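PDB 4FGW: glycerol-3-phosphate dehydrogenase [NAD(+)] 1 from Saccharomyces cerevisiae, which catalyses the NAD-dependent interconversion of dihydroxyacetone phosphate and sn-glycerol 3-phosphate, driving glycerol production that protects yeast cells against hyperosmotic stress. Local coordinates for residues P97-P102 with V188-W193; I125-L130 with Q162-Y167; V198-P203 with K216-L221; S230-V235 with E289-Q294. One frame throughout, in Å; residues are numbered along the deposited sequence.

Interaction 1. Residues P97-P102 with V188-W193; sequences PGITLP and VAQEHW
With CG1 of Ile-99 anti to the carbonyl carbon (chi1 -61°) and CD1 turned by a second torsion of similar size (chi2 -64°), the longer branch of this side chain is carried onto the last turn of helix 185-189. CG1 rests on the methyl of Ala-189, with Ile-99 CG1 3.8 Å from Ala-189 CB. The end of the branch goes further, over the backbone: Ile-99 CD1 lies 3.6 Å from Ala-189 O and 3.9 Å from Gln-190 N. Beyond the peptide, Gln-190 adds its CG, 4.1 Å from Ile-99 CD1. The amide of Gln-190 is engaged elsewhere, NE2 bonding to the carbonyl of Thr-186 one turn back, and CB of Gln-190 sits over one face of the His-192 ring, toward its rim. The helix stops here in a Schellman motif: Glu-191 takes a positive phi of 65°, and its N bonds back to Val-188 O at 3.0 Å. Helix 44-59 borders both partners, since Ile-99 also touches Lys-51, whose NZ forms a salt bridge with Glu-191 OE2. Ala-189 lies about 6 Å, side chain to side chain, from Ala-185, a probable NAD(+) contact. With an alanine here in place of Ile-99, the loop would probably lose its grip on the helix end, a gap opening over the methyl of Ala-189. No hydrogen bond joins the segments, and the chemistry is that of one branched side chain covering a methyl and a peptide, so the fit depends on shape and not on bond direction.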
loop_
_atom_site.group_PDB
_atom_site.type_symbol
_atom_site.label_atom_id
_atom_site.label_comp_id
_atom_site.label_asym_id
_atom_site.label_seq_id
_atom_site.Cartn_x
_atom_site.Cartn_y
_atom_site.Cartn_z
ATOM N N PRO A 97 -4.611 -27.556 14.769
ATOM C CA PRO A 97 -5.163 -28.848 14.304
ATOM C C PRO A 97 -5.112 -29.090 12.793
ATOM O O PRO A 97 -5.260 -28.155 12.002
ATOM C CB PRO A 97 -6.596 -28.828 14.836
ATOM C CG PRO A 97 -6.945 -27.367 14.880
ATOM C CD PRO A 97 -5.681 -26.672 15.288
ATOM N N GLY A 98 -4.893 -30.353 12.426
ATOM C CA GLY A 98 -4.825 -30.814 11.042
ATOM C C GLY A 98 -3.504 -30.589 10.333
ATOM O O GLY A 98 -3.371 -30.951 9.161
ATOM N N ILE A 99 -2.517 -29.989 11.026
ATOM C CA ILE A 99 -1.208 -29.692 10.440
ATOM C C ILE A 99 -0.162 -30.704 10.862
ATOM O O ILE A 99 0.210 -30.762 12.034
ATOM C CB ILE A 99 -0.769 -28.208 10.658
ATOM C CG1 ILE A 99 -1.755 -27.199 9.996
ATOM C CG2 ILE A 99 0.696 -27.955 10.234
ATOM C CD1 ILE A 99 -1.887 -27.228 8.416
ATOM N N THR A 100 0.321 -31.489 9.888
ATOM C CA THR A 100 1.346 -32.512 10.100
ATOM C C THR A 100 2.698 -31.823 10.285
ATOM O O THR A 100 3.114 -31.028 9.440
ATOM C CB THR A 100 1.331 -33.553 8.962
ATOM O OG1 THR A 100 -0.010 -33.990 8.739
ATOM C CG2 THR A 100 2.216 -34.759 9.256
ATOM N N LEU A 101 3.355 -32.105 11.418
ATOM C CA LEU A 101 4.661 -31.541 11.760
ATOM C C LEU A 101 5.782 -32.478 11.267
ATOM O O LEU A 101 5.565 -33.693 11.257
ATOM C CB LEU A 101 4.752 -31.232 13.267
ATOM C CG LEU A 101 3.675 -30.280 13.825
ATOM C CD1 LEU A 101 3.617 -30.341 15.336
ATOM C CD2 LEU A 101 3.877 -28.847 13.343
ATOM N N PRO A 102 6.937 -31.934 10.786
ATOM C CA PRO A 102 7.990 -32.784 10.181
ATOM C C PRO A 102 8.299 -34.192 10.719
ATOM O O PRO A 102 7.735 -35.173 10.219
ATOM C CB PRO A 102 9.209 -31.858 10.126
ATOM C CG PRO A 102 8.633 -30.504 9.988
ATOM C CD PRO A 102 7.295 -30.500 10.686
ATOM N N VAL A 188 0.305 -19.789 6.816
ATOM C CA VAL A 188 1.706 -20.234 6.704
ATOM C C VAL A 188 1.776 -21.755 6.945
ATOM O O VAL A 188 2.473 -22.451 6.204
ATOM C CB VAL A 188 2.700 -19.451 7.625
ATOM C CG1 VAL A 188 4.143 -19.912 7.413
ATOM C CG2 VAL A 188 2.590 -17.947 7.431
ATOM N N ALA A 189 1.025 -22.262 7.960
ATOM C CA ALA A 189 0.947 -23.688 8.318
ATOM C C ALA A 189 0.359 -24.509 7.173
ATOM O O ALA A 189 0.902 -25.554 6.840
ATOM C CB ALA A 189 0.118 -23.874 9.583
ATOM N N GLN A 190 -0.709 -23.991 6.530
ATOM C CA GLN A 190 -1.381 -24.606 5.385
ATOM C C GLN A 190 -0.533 -24.500 4.109
ATOM O O GLN A 190 -0.937 -24.998 3.055
ATOM C CB GLN A 190 -2.739 -23.937 5.153
ATOM C CG GLN A 190 -3.858 -24.505 5.996
ATOM C CD GLN A 190 -5.161 -23.840 5.641
ATOM O OE1 GLN A 190 -5.909 -24.310 4.778
ATOM N NE2 GLN A 190 -5.456 -22.726 6.292
ATOM N N GLU A 191 0.627 -23.826 4.205
ATOM C CA GLU A 191 1.577 -23.577 3.118
ATOM C C GLU A 191 1.002 -22.678 2.021
ATOM O O GLU A 191 1.374 -22.797 0.851
ATOM C CB GLU A 191 2.229 -24.872 2.591
ATOM C CG GLU A 191 3.019 -25.610 3.659
ATOM C CD GLU A 191 3.769 -26.857 3.236
ATOM O OE1 GLU A 191 3.671 -27.254 2.051
ATOM O OE2 GLU A 191 4.461 -27.441 4.101
ATOM N N HIS A 192 0.088 -21.765 2.417
ATOM C CA HIS A 192 -0.500 -20.759 1.533
ATOM C C HIS A 192 0.549 -19.656 1.420
ATOM O O HIS A 192 1.035 -19.164 2.444
ATOM C CB HIS A 192 -1.811 -20.200 2.114
ATOM C CG HIS A 192 -2.974 -21.146 2.101
ATOM N ND1 HIS A 192 -2.832 -22.479 1.749
ATOM C CD2 HIS A 192 -4.268 -20.918 2.427
ATOM C CE1 HIS A 192 -4.038 -23.011 1.863
ATOM N NE2 HIS A 192 -4.935 -22.109 2.263
ATOM N N TRP A 193 0.949 -19.322 0.189
ATOM C CA TRP A 193 1.994 -18.335 -0.046
ATOM C C TRP A 193 1.783 -16.939 0.570
ATOM O O TRP A 193 0.766 -16.282 0.348
ATOM C CB TRP A 193 2.399 -18.264 -1.527
ATOM C CG TRP A 193 3.513 -17.295 -1.772
ATOM C CD1 TRP A 193 4.833 -17.474 -1.481
ATOM C CD2 TRP A 193 3.385 -15.949 -2.250
ATOM N NE1 TRP A 193 5.545 -16.342 -1.801
ATOM C CE2 TRP A 193 4.680 -15.391 -2.284
ATOM C CE3 TRP A 193 2.299 -15.167 -2.689
ATOM C CZ2 TRP A 193 4.926 -14.093 -2.751
ATOM C CZ3 TRP A 193 2.543 -13.882 -3.157
ATOM C CH2 TRP A 193 3.845 -13.363 -3.200
#

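Interaction 2. Residues I125-L130 with Q162-Y167; sequences IPHQFL and QLLSSY
Apolar packing without hydrogen bonds brings His-127, on the 3-10 turn after strand 120-123, and Leu-130, at the start of helix 130-137, against Leu-164 and Tyr-167 on the first turn of helix 164-172. Leu-130 is the central piece: its CD2 lies 3.7 Å from Tyr-167 CD2, at an oblique approach to the ring, while the two side chains slide past each other in opposite directions. The same methyl covers the helix start, Leu-130 CD2 being 4.0 Å from Leu-164 CB. Tyr-167 gets there with CG anti to the backbone N (chi1 179°), and it also touches Pro-131 and Cys-134 on helix 130-137. Between strand 120-123 of the Rossmann-type sheet and helix 130-137, residues 127-129 form a short 3-10 turn that carries Phe-129, a probable NAD(+) contact. At its start the imidazole of His-127 crosses Leu-164 at about a right angle, with His-127 CD2 3.6 Å from Leu-164 CD1. The ring's polar end has a separate hold: NE2 bonds to the carbonyl oxygen of Lys-152, a residue thought to bind substrate, which probably limits the ring's rotation. Leu-151, just before it, touches both Leu-130 and Leu-164.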
loop_
_atom_site.group_PDB
_atom_site.type_symbol
_atom_site.label_atom_id
_atom_site.label_comp_id
_atom_site.label_asym_id
_atom_site.label_seq_id
_atom_site.Cartn_x
_atom_site.Cartn_y
_atom_site.Cartn_z
ATOM N N ILE A 125 5.779 -16.274 21.697
ATOM C CA ILE A 125 4.750 -16.397 22.730
ATOM C C ILE A 125 4.008 -15.093 22.848
ATOM O O ILE A 125 4.524 -14.095 22.424
ATOM C CB ILE A 125 5.346 -16.682 24.144
ATOM C CG1 ILE A 125 6.073 -15.464 24.670
ATOM C CG2 ILE A 125 6.258 -17.851 24.145
ATOM C CD1 ILE A 125 7.513 -15.587 24.593
ATOM N N PRO A 126 2.820 -15.081 23.448
ATOM C CA PRO A 126 2.096 -13.803 23.573
ATOM C C PRO A 126 2.856 -12.837 24.497
ATOM O O PRO A 126 3.539 -13.258 25.435
ATOM C CB PRO A 126 0.741 -14.207 24.178
ATOM C CG PRO A 126 0.657 -15.687 24.040
ATOM C CD PRO A 126 2.059 -16.187 24.064
ATOM N N HIS A 127 2.747 -11.541 24.196
ATOM C CA HIS A 127 3.390 -10.400 24.862
ATOM C C HIS A 127 3.347 -10.429 26.395
ATOM O O HIS A 127 4.337 -10.081 27.045
ATOM C CB HIS A 127 2.797 -9.093 24.305
ATOM C CG HIS A 127 2.754 -9.065 22.805
ATOM N ND1 HIS A 127 2.067 -10.037 22.076
ATOM C CD2 HIS A 127 3.306 -8.183 21.940
ATOM C CE1 HIS A 127 2.261 -9.732 20.801
ATOM N NE2 HIS A 127 2.986 -8.618 20.669
ATOM N N GLN A 128 2.210 -10.865 26.961
ATOM C CA GLN A 128 1.987 -10.977 28.406
ATOM C C GLN A 128 2.858 -12.057 29.077
ATOM O O GLN A 128 3.047 -12.014 30.297
ATOM C CB GLN A 128 0.488 -11.169 28.732
ATOM C CG GLN A 128 -0.155 -12.441 28.163
ATOM C CD GLN A 128 -0.826 -12.255 26.814
ATOM O OE1 GLN A 128 -0.419 -11.441 25.967
ATOM N NE2 GLN A 128 -1.852 -13.056 26.568
ATOM N N PHE A 129 3.391 -13.008 28.311
ATOM C CA PHE A 129 4.266 -14.063 28.826
ATOM C C PHE A 129 5.751 -13.817 28.685
ATOM O O PHE A 129 6.548 -14.602 29.132
ATOM C CB PHE A 129 4.026 -15.371 28.117
ATOM C CG PHE A 129 2.624 -15.795 28.095
ATOM C CD1 PHE A 129 2.255 -16.910 27.411
ATOM C CD2 PHE A 129 1.673 -15.095 28.754
ATOM C CE1 PHE A 129 0.971 -17.311 27.383
ATOM C CE2 PHE A 129 0.387 -15.505 28.728
ATOM C CZ PHE A 129 0.039 -16.607 28.038
ATOM N N LEU A 130 6.123 -12.762 28.003
ATOM C CA LEU A 130 7.527 -12.380 27.837
ATOM C C LEU A 130 8.240 -12.114 29.178
ATOM O O LEU A 130 9.312 -12.691 29.371
ATOM C CB LEU A 130 7.705 -11.222 26.838
ATOM C CG LEU A 130 9.134 -10.988 26.322
ATOM C CD1 LEU A 130 9.626 -12.167 25.484
ATOM C CD2 LEU A 130 9.207 -9.723 25.509
ATOM N N GLN A 162 9.583 1.199 23.784
ATOM C CA GLN A 162 10.553 0.106 23.874
ATOM C C GLN A 162 10.223 -1.059 22.956
ATOM O O GLN A 162 9.082 -1.509 22.899
ATOM C CB GLN A 162 10.746 -0.385 25.319
ATOM C CG GLN A 162 11.945 -1.334 25.473
ATOM C CD GLN A 162 12.138 -1.847 26.873
ATOM O OE1 GLN A 162 13.028 -1.392 27.593
ATOM N NE2 GLN A 162 11.342 -2.834 27.272
ATOM N N LEU A 163 11.250 -1.562 22.260
ATOM C CA LEU A 163 11.149 -2.738 21.409
ATOM C C LEU A 163 11.178 -3.971 22.319
ATOM O O LEU A 163 11.929 -3.995 23.301
ATOM C CB LEU A 163 12.307 -2.786 20.387
ATOM C CG LEU A 163 12.509 -1.560 19.474
ATOM C CD1 LEU A 163 13.777 -1.691 18.664
ATOM C CD2 LEU A 163 11.313 -1.323 18.554
ATOM N N LEU A 164 10.396 -4.993 22.022
ATOM C CA LEU A 164 10.352 -6.192 22.840
ATOM C C LEU A 164 11.549 -7.096 22.665
ATOM O O LEU A 164 11.843 -7.925 23.496
ATOM C CB LEU A 164 9.097 -6.989 22.538
ATOM C CG LEU A 164 7.790 -6.239 22.365
ATOM C CD1 LEU A 164 6.723 -7.177 21.929
ATOM C CD2 LEU A 164 7.380 -5.576 23.608
ATOM N N SER A 165 12.214 -6.958 21.542
ATOM C CA SER A 165 13.515 -7.576 21.273
ATOM C C SER A 165 14.592 -6.938 22.182
ATOM O O SER A 165 15.469 -7.650 22.686
ATOM C CB SER A 165 13.886 -7.414 19.800
ATOM O OG SER A 165 13.655 -6.098 19.325
ATOM N N SER A 166 14.484 -5.612 22.442
ATOM C CA SER A 166 15.400 -4.896 23.335
ATOM C C SER A 166 15.196 -5.328 24.783
ATOM O O SER A 166 16.169 -5.373 25.538
ATOM C CB SER A 166 15.230 -3.386 23.212
ATOM O OG SER A 166 15.673 -2.896 21.957
ATOM N N TYR A 167 13.935 -5.662 25.165
ATOM C CA TYR A 167 13.595 -6.155 26.502
ATOM C C TYR A 167 14.310 -7.494 26.704
ATOM O O TYR A 167 14.931 -7.694 27.747
ATOM C CB TYR A 167 12.065 -6.308 26.674
ATOM C CG TYR A 167 11.638 -6.846 28.028
ATOM C CD1 TYR A 167 11.556 -6.010 29.138
ATOM C CD2 TYR A 167 11.308 -8.190 28.196
ATOM C CE1 TYR A 167 11.167 -6.501 30.387
ATOM C CE2 TYR A 167 10.916 -8.691 29.442
ATOM C CZ TYR A 167 10.837 -7.841 30.532
ATOM O OH TYR A 167 10.456 -8.328 31.761
#

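Interaction 3. Residues V198-P203 with K216-L221; sequences VAYHIP and KVLKAL
Val-198 O accepts a hydrogen bond from Ile-232 N, and Val-198 N pairs with Ser-230 O, so the strand end that Leu-218 covers is tied to strand 227-232. These two parallel neighbours and helix 215-222 between them in the chain make a beta-alpha-beta unit at the edge of the Rossmann-type sheet, and the contact is its strand-to-helix packing. Leu-218 is the one residue of 216-221 that reaches across. Val-198 and Tyr-200 both direct their side chains at it, whereas Ala-199 between them turns away. Val-198 gives the looser touch, its CG1 4.3 Å from Leu-218 CB. On the helix side, CG of Leu-218 stands anti to the carbonyl carbon (chi1 -66°), and with chi2 at 169° CD1 extends to Tyr-200. There the two side chains cross at about a right angle. Around the pair the core continues: Ile-148 on strand 146-149 touches both Val-198 and Leu-218, Val-231 packs on Leu-218, and Arg-146 and Gln-175 flank Tyr-200. Just past the strand, Tyr-200 O bonds to NE2 of His-215. Both sides of the contact are buried and no hydrogen bond crosses it directly, so the strand bonds fix the sheet while leucine carbon fills the layer between sheet and helix. CD1 of Leu-218 settles at the root of the tyrosine, 3.5 Å from Tyr-200 CB and 3.7 Å from Tyr-200 CG, with its approach to the ring oblique.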
loop_
_atom_site.group_PDB
_atom_site.type_symbol
_atom_site.label_atom_id
_atom_site.label_comp_id
_atom_site.label_asym_id
_atom_site.label_seq_id
_atom_site.Cartn_x
_atom_site.Cartn_y
_atom_site.Cartn_z
ATOM N N VAL A 198 12.652 -10.462 8.175
ATOM C CA VAL A 198 13.477 -10.844 9.306
ATOM C C VAL A 198 14.503 -9.716 9.429
ATOM O O VAL A 198 15.207 -9.414 8.462
ATOM C CB VAL A 198 14.141 -12.247 9.192
ATOM C CG1 VAL A 198 15.011 -12.535 10.420
ATOM C CG2 VAL A 198 13.094 -13.341 9.027
ATOM N N ALA A 199 14.549 -9.060 10.599
ATOM C CA ALA A 199 15.498 -7.978 10.858
ATOM C C ALA A 199 16.448 -8.356 11.969
ATOM O O ALA A 199 16.022 -8.901 12.984
ATOM C CB ALA A 199 14.770 -6.696 11.189
ATOM N N TYR A 200 17.744 -8.091 11.772
ATOM C CA TYR A 200 18.785 -8.424 12.748
ATOM C C TYR A 200 20.026 -7.576 12.499
ATOM O O TYR A 200 20.536 -7.531 11.375
ATOM C CB TYR A 200 19.124 -9.927 12.646
ATOM C CG TYR A 200 20.179 -10.440 13.598
ATOM C CD1 TYR A 200 19.843 -10.852 14.885
ATOM C CD2 TYR A 200 21.496 -10.613 13.181
ATOM C CE1 TYR A 200 20.806 -11.363 15.754
ATOM C CE2 TYR A 200 22.467 -11.125 14.040
ATOM C CZ TYR A 200 22.118 -11.495 15.328
ATOM O OH TYR A 200 23.077 -11.996 16.177
ATOM N N HIS A 201 20.495 -6.889 13.545
ATOM C CA HIS A 201 21.721 -6.101 13.477
ATOM C C HIS A 201 22.844 -7.047 13.845
ATOM O O HIS A 201 22.811 -7.640 14.930
ATOM C CB HIS A 201 21.698 -4.916 14.464
ATOM C CG HIS A 201 20.746 -3.824 14.086
ATOM N ND1 HIS A 201 19.605 -3.570 14.832
ATOM C CD2 HIS A 201 20.796 -2.950 13.052
ATOM C CE1 HIS A 201 19.001 -2.557 14.234
ATOM N NE2 HIS A 201 19.675 -2.153 13.153
ATOM N N ILE A 202 23.813 -7.231 12.928
ATOM C CA ILE A 202 24.977 -8.081 13.176
ATOM C C ILE A 202 25.753 -7.419 14.327
ATOM O O ILE A 202 26.037 -6.221 14.245
ATOM C CB ILE A 202 25.824 -8.301 11.887
ATOM C CG1 ILE A 202 25.101 -9.246 10.913
ATOM C CG2 ILE A 202 27.227 -8.839 12.207
ATOM C CD1 ILE A 202 24.798 -8.630 9.638
ATOM N N PRO A 203 26.001 -8.144 15.444
ATOM C CA PRO A 203 26.673 -7.512 16.591
ATOM C C PRO A 203 28.193 -7.399 16.483
ATOM O O PRO A 203 28.802 -7.912 15.544
ATOM C CB PRO A 203 26.244 -8.391 17.770
ATOM C CG PRO A 203 26.034 -9.731 17.178
ATOM C CD PRO A 203 25.679 -9.560 15.724
ATOM N N LYS A 216 22.673 -14.507 5.976
ATOM C CA LYS A 216 22.639 -15.717 5.150
ATOM C C LYS A 216 22.029 -16.883 5.939
ATOM O O LYS A 216 21.193 -17.613 5.402
ATOM C CB LYS A 216 24.048 -16.080 4.639
ATOM C CG LYS A 216 24.563 -15.165 3.526
ATOM C CD LYS A 216 25.172 -15.943 2.356
ATOM C CE LYS A 216 26.649 -16.234 2.505
ATOM N NZ LYS A 216 27.199 -16.916 1.301
ATOM N N VAL A 217 22.442 -17.037 7.221
ATOM C CA VAL A 217 21.961 -18.069 8.146
ATOM C C VAL A 217 20.454 -17.854 8.410
ATOM O O VAL A 217 19.679 -18.812 8.333
ATOM C CB VAL A 217 22.825 -18.122 9.439
ATOM C CG1 VAL A 217 22.140 -18.903 10.554
ATOM C CG2 VAL A 217 24.208 -18.708 9.151
ATOM N N LEU A 218 20.048 -16.588 8.655
ATOM C CA LEU A 218 18.655 -16.195 8.899
ATOM C C LEU A 218 17.764 -16.382 7.678
ATOM O O LEU A 218 16.599 -16.744 7.838
ATOM C CB LEU A 218 18.548 -14.758 9.438
ATOM C CG LEU A 218 19.141 -14.523 10.833
ATOM C CD1 LEU A 218 19.216 -13.064 11.134
ATOM C CD2 LEU A 218 18.359 -15.256 11.922
ATOM N N LYS A 219 18.311 -16.159 6.466
ATOM C CA LYS A 219 17.604 -16.375 5.203
ATOM C C LYS A 219 17.354 -17.865 5.028
ATOM O O LYS A 219 16.236 -18.251 4.718
ATOM C CB LYS A 219 18.399 -15.806 4.005
ATOM C CG LYS A 219 17.730 -16.002 2.633
ATOM C CD LYS A 219 16.735 -14.906 2.265
ATOM C CE LYS A 219 16.244 -15.065 0.843
ATOM N NZ LYS A 219 15.751 -13.774 0.282
ATOM N N ALA A 220 18.380 -18.694 5.266
ATOM C CA ALA A 220 18.304 -20.148 5.168
ATOM C C ALA A 220 17.386 -20.751 6.239
ATOM O O ALA A 220 16.718 -21.745 5.965
ATOM C CB ALA A 220 19.698 -20.753 5.267
ATOM N N LEU A 221 17.345 -20.142 7.444
ATOM C CA LEU A 221 16.540 -20.611 8.574
ATOM C C LEU A 221 15.035 -20.437 8.382
ATOM O O LEU A 221 14.267 -21.321 8.764
ATOM C CB LEU A 221 17.001 -19.934 9.888
ATOM C CG LEU A 221 16.361 -20.392 11.210
ATOM C CD1 LEU A 221 16.651 -21.857 11.495
ATOM C CD2 LEU A 221 16.838 -19.540 12.358
#

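Interaction 4. Residues S230-V235 with E289-Q294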
loop_
_atom_site.group_PDB
_atom_site.type_symbol
_atom_site.label_atom_id
_atom_site.label_comp_id
_atom_site.label_asym_id
_atom_site.label_seq_id
_atom_site.Cartn_x
_atom_site.Cartn_y
_atom_site.Cartn_z
ATOM N N SER A 230 12.750 -11.873 3.499
ATOM C CA SER A 230 13.666 -10.779 3.188
ATOM C C SER A 230 14.375 -10.446 4.504
ATOM O O SER A 230 13.709 -10.172 5.502
ATOM C CB SER A 230 12.909 -9.570 2.656
ATOM O OG SER A 230 13.763 -8.440 2.595
ATOM N N VAL A 231 15.708 -10.531 4.519
ATOM C CA VAL A 231 16.519 -10.267 5.709
ATOM C C VAL A 231 17.158 -8.881 5.639
ATOM O O VAL A 231 17.859 -8.564 4.678
ATOM C CB VAL A 231 17.559 -11.375 6.039
ATOM C CG1 VAL A 231 18.060 -11.238 7.476
ATOM C CG2 VAL A 231 16.979 -12.764 5.811
ATOM N N ILE A 232 16.898 -8.058 6.664
ATOM C CA ILE A 232 17.411 -6.687 6.781
ATOM C C ILE A 232 18.032 -6.454 8.166
ATOM O O ILE A 232 18.088 -7.382 8.977
ATOM C CB ILE A 232 16.316 -5.627 6.420
ATOM C CG1 ILE A 232 15.098 -5.697 7.375
ATOM C CG2 ILE A 232 15.904 -5.729 4.941
ATOM C CD1 ILE A 232 14.287 -4.428 7.492
ATOM N N GLU A 233 18.484 -5.222 8.433
ATOM C CA GLU A 233 19.084 -4.817 9.708
ATOM C C GLU A 233 18.077 -4.117 10.623
ATOM O O GLU A 233 18.088 -4.348 11.828
ATOM C CB GLU A 233 20.281 -3.882 9.466
ATOM C CG GLU A 233 21.547 -4.595 9.033
ATOM C CD GLU A 233 22.804 -4.030 9.662
ATOM O OE1 GLU A 233 23.454 -3.179 9.014
ATOM O OE2 GLU A 233 23.129 -4.422 10.807
ATOM N N ASP A 234 17.227 -3.246 10.043
ATOM C CA ASP A 234 16.263 -2.404 10.745
ATOM C C ASP A 234 15.216 -3.132 11.604
ATOM O O ASP A 234 14.071 -3.327 11.181
ATOM C CB ASP A 234 15.667 -1.357 9.780
ATOM C CG ASP A 234 14.888 -0.217 10.417
ATOM O OD1 ASP A 234 14.908 -0.099 11.662
ATOM O OD2 ASP A 234 14.258 0.557 9.667
ATOM N N VAL A 235 15.625 -3.501 12.842
ATOM C CA VAL A 235 14.795 -4.161 13.857
ATOM C C VAL A 235 13.694 -3.196 14.336
ATOM O O VAL A 235 12.559 -3.624 14.542
ATOM C CB VAL A 235 15.644 -4.754 15.033
ATOM C CG1 VAL A 235 14.768 -5.283 16.163
ATOM C CG2 VAL A 235 16.587 -5.848 14.540
ATOM N N GLU A 289 13.788 4.682 6.171
ATOM C CA GLU A 289 12.501 4.938 5.500
ATOM C C GLU A 289 12.133 3.754 4.613
ATOM O O GLU A 289 10.967 3.377 4.551
ATOM C CB GLU A 289 12.586 6.194 4.618
ATOM C CG GLU A 289 12.321 7.486 5.354
ATOM C CD GLU A 289 12.077 8.716 4.498
ATOM O OE1 GLU A 289 11.084 8.728 3.733
ATOM O OE2 GLU A 289 12.840 9.697 4.651
ATOM N N GLU A 290 13.155 3.166 3.953
ATOM C CA GLU A 290 13.119 2.031 3.036
ATOM C C GLU A 290 12.353 0.849 3.587
ATOM O O GLU A 290 11.533 0.279 2.880
ATOM C CB GLU A 290 14.552 1.612 2.646
ATOM C CG GLU A 290 15.220 2.541 1.639
ATOM C CD GLU A 290 15.856 3.812 2.179
ATOM O OE1 GLU A 290 16.453 4.551 1.364
ATOM O OE2 GLU A 290 15.771 4.071 3.403
ATOM N N THR A 291 12.586 0.514 4.861
ATOM C CA THR A 291 11.952 -0.583 5.593
ATOM C C THR A 291 10.426 -0.521 5.504
ATOM O O THR A 291 9.781 -1.539 5.249
ATOM C CB THR A 291 12.446 -0.545 7.062
ATOM O OG1 THR A 291 13.873 -0.557 7.066
ATOM C CG2 THR A 291 11.913 -1.687 7.900
ATOM N N TYR A 292 9.866 0.677 5.704
ATOM C CA TYR A 292 8.427 0.927 5.721
ATOM C C TYR A 292 7.714 0.701 4.384
ATOM O O TYR A 292 6.608 0.166 4.382
ATOM C CB TYR A 292 8.139 2.319 6.290
ATOM C CG TYR A 292 8.731 2.524 7.666
ATOM C CD1 TYR A 292 8.041 2.135 8.806
ATOM C CD2 TYR A 292 9.990 3.096 7.829
ATOM C CE1 TYR A 292 8.592 2.289 10.075
ATOM C CE2 TYR A 292 10.549 3.265 9.095
ATOM C CZ TYR A 292 9.844 2.859 10.216
ATOM O OH TYR A 292 10.379 3.015 11.469
ATOM N N TYR A 293 8.340 1.081 3.259
ATOM C CA TYR A 293 7.724 0.902 1.941
ATOM C C TYR A 293 8.264 -0.267 1.112
ATOM O O TYR A 293 7.603 -0.668 0.163
ATOM C CB TYR A 293 7.705 2.219 1.143
ATOM C CG TYR A 293 9.066 2.724 0.713
ATOM C CD1 TYR A 293 9.798 3.584 1.522
ATOM C CD2 TYR A 293 9.597 2.387 -0.532
ATOM C CE1 TYR A 293 11.039 4.073 1.118
ATOM C CE2 TYR A 293 10.845 2.857 -0.938
ATOM C CZ TYR A 293 11.559 3.708 -0.113
ATOM O OH TYR A 293 12.783 4.182 -0.511
ATOM N N GLN A 294 9.446 -0.818 1.461
ATOM C CA GLN A 294 10.058 -1.940 0.728
ATOM C C GLN A 294 9.762 -3.304 1.326
ATOM O O GLN A 294 9.859 -4.300 0.609
ATOM C CB GLN A 294 11.586 -1.794 0.659
ATOM C CG GLN A 294 12.094 -0.598 -0.135
ATOM C CD GLN A 294 13.599 -0.562 -0.285
ATOM O OE1 GLN A 294 14.128 0.122 -1.160
ATOM N NE2 GLN A 294 14.337 -1.275 0.560
#
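Thr-291 OG1 donates a hydrogen bond to Asp-234 OD2 at 2.9 Å, meeting the carboxylate oxygen on its anti side and 16° out of the carboxylate plane. Beside it the threonine methyl takes an apolar partner, Thr-291 CG2 lying 3.6 Å from Ile-232 CD1. The first torsion of Thr-291 (chi1 -54°) sorts these roles, placing OG1 beside the backbone N and CG2 anti to it; both branches thus work in the contact. Ile-232 reaches over with chi1 at 62°, which brings CD1 to the threonine methyl. Asp-234 OD2 is gripped by more than the threonine: Arg-288 N and Ser-287 OG also bond to it, so three groups hold one buried oxygen and would probably stabilise its negative charge. The other oxygen, OD1, bonds to Gly-237 N, making Asp-234 the N-cap of helix 235-257, the long helix that leads from the last strand of the Rossmann-type sheet into the helical C-terminal domain. One carboxylate therefore ties the start of helix 235-257 to helix 289-294 and the residues just before it. With an alanine in place of Asp-234, Arg-288 N, Ser-287 OG and the Thr-291 hydroxyl would probably lose this shared acceptor, the threonine keeping at most a weak bond to Arg-288 O, and helix 235-257 its cap. Ile-238 of that helix backs the site, touching both Ile-232 and Thr-291. Further out, helix 289-294 meets the dimer partner, where Tyr-293 stacks on Tyr-293 of the second subunit and Glu-289 OE1 bonds to that same residue's hydroxyl.

How the interactions relate
Interactions 1, 2 and 3 hold loops and helices around the Rossmann-type sheet, while interaction 4 joins its edge strand 227-232 to the helical C-terminal domain. Along the chain interaction 2 falls within the span between the two segments of interaction 1; interactions 3 and 4 then follow in series. Interactions 3 and 4 are closest, centres 13 Å apart, because strands 194-199 and 227-232 are hydrogen-bonded neighbours. Interaction 2 touches interaction 4 where Ser-165 packs on Val-235, though their centres lie 20 Å apart. Interaction 1 stands apart, 23 to 27 Å from the others between centres. Interactions 1 and 2 lie near probable NAD(+) or substrate residues; interaction 4 lies away from them.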